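Long-range contact in quinone oxidoreductase (Thermus thermophilus, PDB 1IZ0), which binds NADPH and probably uses it to reduce quinones: residues 68-73 against 92-97. Numbering follows the deposited sequence.
Sequences EGRRYA and LLPLPE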
loop_
_atom_site.group_PDB
_atom_site.type_symbol
_atom_site.label_atom_id
_atom_site.label_comp_id
_atom_site.label_asym_id
_atom_site.label_seq_id
_atom_site.Cartn_x
_atom_site.Cartn_y
_atom_site.Cartn_z
ATOM N N GLU A 68 -11.002 -21.944 10.184
ATOM C CA GLU A 68 -12.258 -22.588 10.546
ATOM C C GLU A 68 -13.377 -22.180 9.598
ATOM O O GLU A 68 -14.413 -21.674 10.024
ATOM C CB GLU A 68 -12.634 -22.237 11.990
ATOM N N GLY A 69 -13.155 -22.389 8.305
ATOM C CA GLY A 69 -14.169 -22.058 7.317
ATOM C C GLY A 69 -14.381 -20.598 6.952
ATOM O O GLY A 69 -15.069 -20.305 5.971
ATOM N N ARG A 70 -13.800 -19.673 7.711
ATOM C CA ARG A 70 -13.982 -18.252 7.410
ATOM C C ARG A 70 -12.708 -17.571 6.889
ATOM O O ARG A 70 -11.627 -17.755 7.445
ATOM C CB ARG A 70 -14.488 -17.519 8.655
ATOM C CG ARG A 70 -14.969 -16.111 8.360
ATOM C CD ARG A 70 -15.438 -15.386 9.615
ATOM N NE ARG A 70 -15.911 -14.037 9.305
ATOM C CZ ARG A 70 -16.318 -13.164 10.219
ATOM N NH1 ARG A 70 -16.734 -11.961 9.848
ATOM N NH2 ARG A 70 -16.306 -13.493 11.505
ATOM N N ARG A 71 -12.851 -16.773 5.833
ATOM C CA ARG A 71 -11.718 -16.068 5.235
ATOM C C ARG A 71 -11.418 -14.708 5.877
ATOM O O ARG A 71 -12.317 -13.890 6.101
ATOM C CB ARG A 71 -11.956 -15.880 3.738
ATOM C CG ARG A 71 -10.849 -15.114 3.015
ATOM C CD ARG A 71 -11.112 -15.112 1.518
ATOM N NE ARG A 71 -11.180 -16.472 0.998
ATOM C CZ ARG A 71 -11.949 -16.845 -0.021
ATOM N NH1 ARG A 71 -12.724 -15.955 -0.634
ATOM N NH2 ARG A 71 -11.947 -18.109 -0.429
ATOM N N TYR A 72 -10.137 -14.475 6.144
ATOM C CA TYR A 72 -9.669 -13.243 6.770
ATOM C C TYR A 72 -8.439 -12.716 6.044
ATOM O O TYR A 72 -7.757 -13.457 5.332
ATOM C CB TYR A 72 -9.246 -13.503 8.216
ATOM C CG TYR A 72 -10.333 -13.955 9.161
ATOM C CD1 TYR A 72 -11.143 -13.027 9.814
ATOM C CD2 TYR A 72 -10.517 -15.308 9.443
ATOM C CE1 TYR A 72 -12.109 -13.434 10.736
ATOM C CE2 TYR A 72 -11.479 -15.730 10.363
ATOM C CZ TYR A 72 -12.268 -14.786 11.009
ATOM O OH TYR A 72 -13.190 -15.188 11.952
ATOM N N ALA A 73 -8.161 -11.433 6.247
ATOM C CA ALA A 73 -6.981 -10.790 5.681
ATOM C C ALA A 73 -6.137 -10.463 6.907
ATOM O O ALA A 73 -6.679 -10.274 7.998
ATOM C CB ALA A 73 -7.359 -9.510 4.950
ATOM N N LEU A 92 -6.646 -10.376 12.869
ATOM C CA LEU A 92 -7.548 -10.859 11.824
ATOM C C LEU A 92 -8.496 -9.777 11.342
ATOM O O LEU A 92 -9.090 -9.052 12.135
ATOM C CB LEU A 92 -8.359 -12.053 12.324
ATOM C CG LEU A 92 -7.530 -13.282 12.680
ATOM C CD1 LEU A 92 -8.428 -14.336 13.312
ATOM C CD2 LEU A 92 -6.849 -13.820 11.427
ATOM N N LEU A 93 -8.647 -9.687 10.030
ATOM C CA LEU A 93 -9.513 -8.688 9.425
ATOM C C LEU A 93 -10.654 -9.371 8.660
ATOM O O LEU A 93 -10.424 -9.996 7.626
ATOM C CB LEU A 93 -8.673 -7.816 8.488
ATOM C CG LEU A 93 -9.271 -6.527 7.939
ATOM C CD1 LEU A 93 -10.214 -6.835 6.793
ATOM C CD2 LEU A 93 -9.986 -5.789 9.070
ATOM N N PRO A 94 -11.900 -9.258 9.164
ATOM C CA PRO A 94 -13.077 -9.863 8.527
ATOM C C PRO A 94 -13.319 -9.266 7.145
ATOM O O PRO A 94 -13.160 -8.059 6.939
ATOM C CB PRO A 94 -14.217 -9.524 9.495
ATOM C CG PRO A 94 -13.534 -9.286 10.790
ATOM C CD PRO A 94 -12.296 -8.539 10.385
ATOM N N LEU A 95 -13.720 -10.113 6.206
ATOM C CA LEU A 95 -13.968 -9.674 4.839
ATOM C C LEU A 95 -15.432 -9.816 4.470
ATOM O O LEU A 95 -16.141 -10.648 5.034
ATOM C CB LEU A 95 -13.118 -10.502 3.873
ATOM C CG LEU A 95 -11.609 -10.483 4.137
ATOM C CD1 LEU A 95 -10.920 -11.536 3.298
ATOM C CD2 LEU A 95 -11.056 -9.111 3.819
ATOM N N PRO A 96 -15.910 -8.997 3.518
ATOM C CA PRO A 96 -17.312 -9.068 3.092
ATOM C C PRO A 96 -17.496 -10.349 2.291
ATOM O O PRO A 96 -16.580 -10.774 1.591
ATOM C CB PRO A 96 -17.477 -7.837 2.199
ATOM C CG PRO A 96 -16.347 -6.935 2.604
ATOM C CD PRO A 96 -15.219 -7.888 2.842
ATOM N N GLU A 97 -18.672 -10.959 2.390
ATOM C CA GLU A 97 -18.953 -12.179 1.648
ATOM C C GLU A 97 -18.741 -11.945 0.162
ATOM O O GLU A 97 -19.127 -10.905 -0.367
ATOM C CB GLU A 97 -20.400 -12.613 1.889
ATOM C CG GLU A 97 -20.659 -13.061 3.306
ATOM C CD GLU A 97 -19.921 -14.341 3.626
ATOM O OE1 GLU A 97 -19.471 -14.502 4.785
ATOM O OE2 GLU A 97 -19.802 -15.190 2.710
HETATM O O HOH W 1 -17.253 -10.570 7.437
HETATM O O HOH W 2 -14.848 -12.960 6.882
#
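The Tyr72 ring has Leu92 CD1 over one face. Leu92 CB and CD2 come against its base (CD1, CG, CB). Leu93 O and Pro94 N lie beside its rim, almost level with it. Tyr72 CE1 lies over the outer part of one face of the Arg70 guanidinium, 3.9 Å from its plane. Water 1 meets that group's rim in its own plane. Pro94 CB approaches the same group obliquely, 3.5 Å from Arg70 NH1. Arg70 gets there on an extended chain, with CG anti to the backbone N (chi1 -168°).

Next along the strand, Ala73 and Leu93 form an antiparallel hydrogen-bonded pair. Ala73 N gives a nearly straight bond to Leu93 O (3.0 Å, 165°), in the carbonyl plane and on a lone pair. Leu93 N returns a more bent bond to Ala73 O (2.9 Å, 139°). The pair joins the short, loosely bonded strand 93-94 to strand 70-75, which also pairs with strand 62-67. This sheet belongs to the GroES-like part of the enzyme, as in other medium-chain dehydrogenases.

Farther along, water takes over from direct bonding. Water 2 accepts from Leu95 N (3.1 Å) and from Arg70 NE, and donates to Arg71 O. Water 1 accepts from Arg70 NH1 and donates to Leu95 O at 2.6 Å. Both water bridges thus tie the guanidinium of Arg70 to the Leu95 backbone.

The Leu95 side chain points toward strand 70-75 and touches it with both methyls. CD1 meets Arg71 CG at 3.6 Å, and CD2 meets Ala73 CB at 3.9 Å. An alanine here would lack both methyls and would probably leave a gap beside Ala73 and the aliphatic part of Arg71. Leu95 also touches Ala104 of helix 101-105, while the charged end of Arg71 forms a salt bridge with Glu33.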